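Local atomic coordinates of NAD-dependent aldehyde dehydrogenase (Sinorhizobium meliloti, PDB entry 3U4J), a protein that probably oxidises aldehydes to carboxylic acids with NAD or NADP as acceptor, and binds a calcium ion. Residues Leu107-Ser110 against Gly114-Ile117; Arg329-Gly334 against Arg340-Ala345. One frame throughout, in Å; residues are numbered along the deposited sequence.

Interaction 1 (Leu107-Ser110 against Gly114-Ile117); sequences LIES and GKPI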
ATOM      1  N   LEU A 107      33.459  18.139 -10.993  1.00  9.57           N
ATOM      2  CA  LEU A 107      34.900  18.143 -11.275  1.00 10.14           C
ATOM      3  C   LEU A 107      35.667  17.068 -10.475  1.00 10.58           C
ATOM      4  O   LEU A 107      36.512  16.349 -11.029  1.00 11.04           O
ATOM      5  CB  LEU A 107      35.504  19.544 -11.080  1.00  9.50           C
ATOM      6  CG  LEU A 107      37.029  19.646 -11.345  1.00 10.94           C
ATOM      7  CD1 LEU A 107      37.414  19.258 -12.814  1.00  9.43           C
ATOM      8  CD2 LEU A 107      37.549  21.032 -10.994  1.00  9.88           C
ATOM      9  N   ILE A 108      35.373  16.953  -9.182  1.00 11.21           N
ATOM     10  CA  ILE A 108      35.970  15.894  -8.355  1.00 11.90           C
ATOM     11  C   ILE A 108      35.717  14.513  -9.012  1.00 12.37           C
ATOM     12  O   ILE A 108      36.660  13.759  -9.249  1.00 11.86           O
ATOM     13  CB  ILE A 108      35.446  15.938  -6.900  1.00 11.64           C
ATOM     14  CG1 ILE A 108      35.818  17.258  -6.236  1.00 11.87           C
ATOM     15  CG2 ILE A 108      36.028  14.755  -6.028  1.00 12.00           C
ATOM     16  CD1 ILE A 108      35.256  17.348  -4.794  1.00 12.19           C
ATOM     17  N   GLU A 109      34.450  14.217  -9.343  1.00 13.00           N
ATOM     18  CA  GLU A 109      34.072  12.910  -9.879  1.00 13.84           C
ATOM     19  C   GLU A 109      34.822  12.669 -11.167  1.00 12.88           C
ATOM     20  O   GLU A 109      35.304  11.573 -11.404  1.00 12.69           O
ATOM     21  CB  GLU A 109      32.569  12.816 -10.222  1.00 14.68           C
ATOM     22  CG  GLU A 109      31.604  12.500  -9.104  1.00 20.13           C
ATOM     23  CD  GLU A 109      31.707  11.099  -8.499  1.00 21.29           C
ATOM     24  OE1 GLU A 109      30.828  10.229  -8.770  1.00 20.64           O
ATOM     25  OE2 GLU A 109      32.640  10.905  -7.708  1.00 22.15           O
ATOM     26  N   SER A 110      34.885  13.694 -12.009  1.00 12.19           N
ATOM     27  CA  SER A 110      35.545  13.585 -13.316  1.00 12.24           C
ATOM     28  C   SER A 110      37.029  13.238 -13.157  1.00 11.87           C
ATOM     29  O   SER A 110      37.559  12.302 -13.797  1.00 10.88           O
ATOM     30  CB  SER A 110      35.392  14.902 -14.089  1.00 12.33           C
ATOM     31  OG  SER A 110      35.982  14.801 -15.365  1.00 16.34           O
ATOM     32  N   GLY A 114      37.611   9.511 -13.925  1.00 10.60           N
ATOM     33  CA  GLY A 114      37.826   9.525 -15.384  1.00 10.89           C
ATOM     34  C   GLY A 114      36.523   9.652 -16.161  1.00 11.61           C
ATOM     35  O   GLY A 114      36.462   9.352 -17.342  1.00 11.74           O
ATOM     36  N   LYS A 115      35.483  10.107 -15.474  1.00 10.73           N
ATOM     37  CA  LYS A 115      34.148  10.266 -16.019  1.00 11.36           C
ATOM     38  C   LYS A 115      34.108  11.568 -16.802  1.00 10.28           C
ATOM     39  O   LYS A 115      34.593  12.595 -16.316  1.00  9.64           O
ATOM     40  CB  LYS A 115      33.186  10.370 -14.827  1.00 11.73           C
ATOM     41  CG  LYS A 115      31.730  10.106 -15.053  1.00 15.35           C
ATOM     42  CD  LYS A 115      30.982  10.286 -13.709  1.00 17.22           C
ATOM     43  CE  LYS A 115      31.159   9.080 -12.783  1.00 18.26           C
ATOM     44  NZ  LYS A 115      30.397   7.892 -13.263  1.00 17.16           N
ATOM     45  N   PRO A 116      33.546  11.541 -18.024  1.00  9.68           N
ATOM     46  CA  PRO A 116      33.382  12.782 -18.784  1.00  9.84           C
ATOM     47  C   PRO A 116      32.652  13.845 -17.948  1.00  9.83           C
ATOM     48  O   PRO A 116      31.654  13.533 -17.302  1.00  9.36           O
ATOM     49  CB  PRO A 116      32.507  12.348 -19.957  1.00 10.21           C
ATOM     50  CG  PRO A 116      32.820  10.907 -20.139  1.00 10.16           C
ATOM     51  CD  PRO A 116      33.011  10.376 -18.741  1.00  9.36           C
ATOM     52  N   ILE A 117      33.150  15.082 -17.985  1.00 10.23           N
ATOM     53  CA  ILE A 117      32.638  16.162 -17.125  1.00 10.61           C
ATOM     54  C   ILE A 117      31.141  16.489 -17.339  1.00 10.47           C
ATOM     55  O   ILE A 117      30.404  16.773 -16.385  1.00 10.92           O
ATOM     56  CB  ILE A 117      33.508  17.437 -17.179  1.00 10.22           C
ATOM     57  CG1 ILE A 117      33.019  18.437 -16.112  1.00 12.37           C
ATOM     58  CG2 ILE A 117      33.522  18.062 -18.593  1.00  9.98           C
ATOM     59  CD1 ILE A 117      33.553  18.151 -14.725  1.00 15.46           C
TER

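Interaction 2 (Arg329-Gly334 against Arg340-Ala345); sequences RKVAFG and RTKIGA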
ATOM      1  N   ARG A 329      32.165   4.955 -34.604  1.00 15.87           N
ATOM      2  CA  ARG A 329      33.316   5.613 -35.266  1.00 17.21           C
ATOM      3  C   ARG A 329      33.390   7.103 -34.942  1.00 16.71           C
ATOM      4  O   ARG A 329      34.466   7.702 -35.040  1.00 17.00           O
ATOM      5  CB  ARG A 329      33.172   5.553 -36.793  1.00 17.42           C
ATOM      6  CG  ARG A 329      33.299   4.233 -37.405  1.00 19.74           C
ATOM      7  CD  ARG A 329      33.419   4.424 -38.915  1.00 22.21           C
ATOM      8  NE  ARG A 329      32.145   4.686 -39.571  1.00 22.69           N
ATOM      9  CZ  ARG A 329      31.417   3.736 -40.145  1.00 26.09           C
ATOM     10  NH1 ARG A 329      31.835   2.468 -40.143  1.00 27.82           N
ATOM     11  NH2 ARG A 329      30.278   4.043 -40.726  1.00 28.24           N
ATOM     12  N   LYS A 330      32.242   7.712 -34.649  1.00 15.91           N
ATOM     13  CA  LYS A 330      32.160   9.161 -34.482  1.00 16.88           C
ATOM     14  C   LYS A 330      32.180   9.592 -33.020  1.00 16.57           C
ATOM     15  O   LYS A 330      32.672  10.671 -32.706  1.00 17.25           O
ATOM     16  CB  LYS A 330      30.881   9.723 -35.114  1.00 16.98           C
ATOM     17  CG  LYS A 330      30.772   9.583 -36.635  1.00 21.75           C
ATOM     18  CD  LYS A 330      29.332   9.934 -37.047  1.00 25.66           C
ATOM     19  CE  LYS A 330      29.233  10.440 -38.464  1.00 32.11           C
ATOM     20  NZ  LYS A 330      29.159   9.346 -39.461  1.00 34.71           N
ATOM     21  N   VAL A 331      31.622   8.770 -32.135  1.00 15.73           N
ATOM     22  CA  VAL A 331      31.469   9.153 -30.723  1.00 15.16           C
ATOM     23  C   VAL A 331      32.779   9.591 -30.033  1.00 14.27           C
ATOM     24  O   VAL A 331      33.806   8.885 -30.072  1.00 13.72           O
ATOM     25  CB  VAL A 331      30.719   8.051 -29.894  1.00 15.50           C
ATOM     26  CG1 VAL A 331      31.535   6.765 -29.776  1.00 15.44           C
ATOM     27  CG2 VAL A 331      30.358   8.603 -28.506  1.00 15.84           C
ATOM     28  N   ALA A 332      32.733  10.756 -29.393  1.00 13.72           N
ATOM     29  CA  ALA A 332      33.939  11.356 -28.807  1.00 14.12           C
ATOM     30  C   ALA A 332      34.327  10.686 -27.490  1.00 14.03           C
ATOM     31  O   ALA A 332      33.506  10.566 -26.558  1.00 14.02           O
ATOM     32  CB  ALA A 332      33.768  12.900 -28.630  1.00 13.77           C
ATOM     33  N   PHE A 333      35.570  10.222 -27.432  1.00 13.15           N
ATOM     34  CA  PHE A 333      36.111   9.602 -26.221  1.00 13.02           C
ATOM     35  C   PHE A 333      37.484  10.173 -25.927  1.00 13.16           C
ATOM     36  O   PHE A 333      38.170  10.664 -26.843  1.00 13.26           O
ATOM     37  CB  PHE A 333      36.107   8.068 -26.293  1.00 12.65           C
ATOM     38  CG  PHE A 333      37.199   7.476 -27.139  1.00 13.49           C
ATOM     39  CD1 PHE A 333      38.225   6.741 -26.541  1.00 13.34           C
ATOM     40  CD2 PHE A 333      37.185   7.622 -28.523  1.00 13.04           C
ATOM     41  CE1 PHE A 333      39.240   6.174 -27.312  1.00 13.75           C
ATOM     42  CE2 PHE A 333      38.194   7.074 -29.307  1.00 13.00           C
ATOM     43  CZ  PHE A 333      39.223   6.340 -28.701  1.00 15.70           C
ATOM     44  N   GLY A 334      37.868  10.150 -24.655  1.00 13.00           N
ATOM     45  CA  GLY A 334      39.152  10.723 -24.241  1.00 12.94           C
ATOM     46  C   GLY A 334      39.041  11.683 -23.067  1.00 12.30           C
ATOM     47  O   GLY A 334      38.320  11.424 -22.109  1.00 11.22           O
ATOM     48  N   ARG A 340      32.954  18.047 -24.738  1.00 13.89           N
ATOM     49  CA  ARG A 340      32.502  17.244 -25.887  1.00 14.49           C
ATOM     50  C   ARG A 340      32.635  15.740 -25.655  1.00 14.14           C
ATOM     51  O   ARG A 340      31.993  14.942 -26.336  1.00 14.33           O
ATOM     52  CB  ARG A 340      33.277  17.634 -27.170  1.00 14.65           C
ATOM     53  CG  ARG A 340      33.080  19.089 -27.600  1.00 19.03           C
ATOM     54  CD  ARG A 340      33.867  19.505 -28.901  1.00 25.79           C
ATOM     55  NE  ARG A 340      34.910  18.569 -29.364  1.00 30.23           N
ATOM     56  CZ  ARG A 340      36.228  18.779 -29.307  1.00 32.96           C
ATOM     57  NH1 ARG A 340      36.748  19.896 -28.787  1.00 36.11           N
ATOM     58  NH2 ARG A 340      37.047  17.855 -29.774  1.00 33.79           N
ATOM     59  N   THR A 341      33.459  15.345 -24.687  1.00 13.19           N
ATOM     60  CA  THR A 341      33.733  13.922 -24.455  1.00 12.25           C
ATOM     61  C   THR A 341      32.481  13.168 -23.996  1.00 12.10           C
ATOM     62  O   THR A 341      31.768  13.634 -23.092  1.00 11.06           O
ATOM     63  CB  THR A 341      34.871  13.757 -23.417  1.00 12.49           C
ATOM     64  OG1 THR A 341      36.045  14.416 -23.910  1.00 12.61           O
ATOM     65  CG2 THR A 341      35.190  12.270 -23.184  1.00 11.40           C
ATOM     66  N   LYS A 342      32.235  12.011 -24.597  1.00 10.73           N
ATOM     67  CA  LYS A 342      31.070  11.190 -24.250  1.00 11.71           C
ATOM     68  C   LYS A 342      31.494   9.936 -23.497  1.00 10.73           C
ATOM     69  O   LYS A 342      30.702   9.341 -22.782  1.00 10.67           O
ATOM     70  CB  LYS A 342      30.274  10.792 -25.516  1.00 10.82           C
ATOM     71  CG  LYS A 342      29.624  11.963 -26.270  1.00 13.89           C
ATOM     72  CD  LYS A 342      28.480  12.645 -25.494  1.00 20.09           C
ATOM     73  CE  LYS A 342      27.195  11.814 -25.472  1.00 23.15           C
ATOM     74  NZ  LYS A 342      26.889  11.308 -26.854  1.00 28.63           N
ATOM     75  N   ILE A 343      32.742   9.523 -23.700  1.00  9.96           N
ATOM     76  CA  ILE A 343      33.284   8.309 -23.111  1.00  9.99           C
ATOM     77  C   ILE A 343      34.670   8.646 -22.550  1.00 10.40           C
ATOM     78  O   ILE A 343      35.496   9.206 -23.249  1.00  9.91           O
ATOM     79  CB  ILE A 343      33.431   7.163 -24.143  1.00 10.28           C
ATOM     80  CG1 ILE A 343      32.105   6.854 -24.844  1.00 10.45           C
ATOM     81  CG2 ILE A 343      34.027   5.867 -23.483  1.00 11.39           C
ATOM     82  CD1 ILE A 343      32.282   6.042 -26.099  1.00  9.00           C
ATOM     83  N   GLY A 344      34.903   8.323 -21.280  1.00 10.49           N
ATOM     84  CA  GLY A 344      36.154   8.691 -20.611  1.00 11.40           C
ATOM     85  C   GLY A 344      37.149   7.558 -20.419  1.00 12.41           C
ATOM     86  O   GLY A 344      37.342   6.722 -21.310  1.00 12.30           O
ATOM     87  N   ALA A 345      37.795   7.545 -19.258  1.00 12.82           N
ATOM     88  CA  ALA A 345      38.986   6.724 -19.056  1.00 13.35           C
ATOM     89  C   ALA A 345      38.644   5.419 -18.361  1.00 13.25           C
ATOM     90  O   ALA A 345      37.597   5.322 -17.702  1.00 13.15           O
ATOM     91  CB  ALA A 345      40.042   7.528 -18.225  1.00 13.45           C
TER

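Interaction 1 (Leu107-Ser110 against Gly114-Ile117)
Ser110 holds the turn that follows helix 102-113 with both its backbone and its side chain. Ser110 O accepts a bond from Gly114 N at 2.8 Å. This is an i to i+4 backbone bond near the C-terminal end of helix 102-113, and the donor sits above the carbonyl plane, 37° out of it. Gly114 then leaves helical geometry with a positive phi of 83°. The hydroxyl makes the second bond: Ser110 OG donates to Lys115 O at 2.8 Å, meeting the carbonyl almost head-on (C=O...donor angle 173°). OG is turned anti to the backbone N of Ser110, and this carries it to the loop carbonyl of Lys115. That buried carbonyl is thereby satisfied. Next to it, Ile117 CD1 packs end-on against the helix, 3.7 Å from Leu107 CA and 3.8 Å from Ser110 CB.

Glu109 and Lys115 run alongside each other, pointing the same way, but do not pair: Glu109 OE1 is 5.1 Å from Lys115 NZ. Both are buried and have other partners. Glu109 bonds Thr203 OG1 and the backbone N of Phe175. Lys115 NZ forms a salt bridge with Glu123 OE1 and a hydrogen bond with Asn172 O. Pro116 is the N-cap of helix 117-138. The contact is thus the tight corner between helices 102-113 and 117-138, with helix 202-214 beside Glu109 and Ile108.

Interaction 2 (Arg329-Gly334 against Arg340-Ala345)
Phe333 touches Ile343 through CB, 3.6 Å from Ile343 CB, and sends its flat ring away from the 340-345 loop. The ring meets that of Phe7 with the planes at about 55°, and Phe333 also packs on Pro386 and Leu4. Two flat carbonyl groups carry the backbone contact, a single beta bridge between Phe333 and Ile343 with the bond pattern of a parallel pair, though the chains diverge. Two successive N-H groups share Ala332 O. Ile343 N approaches Ala332 O in the carbonyl plane at 3.1 Å. Lys342 N stands above that plane, 36° out of it, 2.7 Å from Ala332 O.

Side chains pack around the bridge. Val331 crosses Lys342 and Ile343 at about a right angle, Val331 CG2 lying 3.7 Å from Lys342 CB and Val331 CG1 3.8 Å from Ile343 CD1. Lys342 bends at every torsion from chi2 on, and its NZ bonds Trp504 O of the second subunit, with a cation-pi contact to the same tryptophan. This face therefore joins the subunit interface. Strand 333-334 also pairs in parallel with strand 7-8, so the N-terminal arm is held here too. Thr341 OG1 bonds Asp335 O in the connecting loop, and Thr341 CG2 rests 3.4 Å from Gly334 O. Beside it, Gly334 N donates to Ile343 O at 2.9 Å, with a C=O...donor angle of 168°.

Both interactions fold a short loop back on the element before it, and both are largely buried. Interaction 1 lies deeper, with its centre about 16 Å from the centre of the chain, against about 22 Å for interaction 2. Interaction 1 combines a backbone bond, a serine hydroxyl bond and isoleucine packing where two helices meet, and no other subunit touches it. Interaction 2 relies on backbone bonds and aliphatic packing, has exposed Arg340 at its margin, and meets the second subunit. The centres of interactions 1 and 2 are about 13 Å apart, and the two touch directly. Gly114 O and Ala345 N, 3.0 Å apart, probably hydrogen bond. Pro116 CG packs 3.5 Å from Gly344 N, so the helix corner rests on the bridged loop.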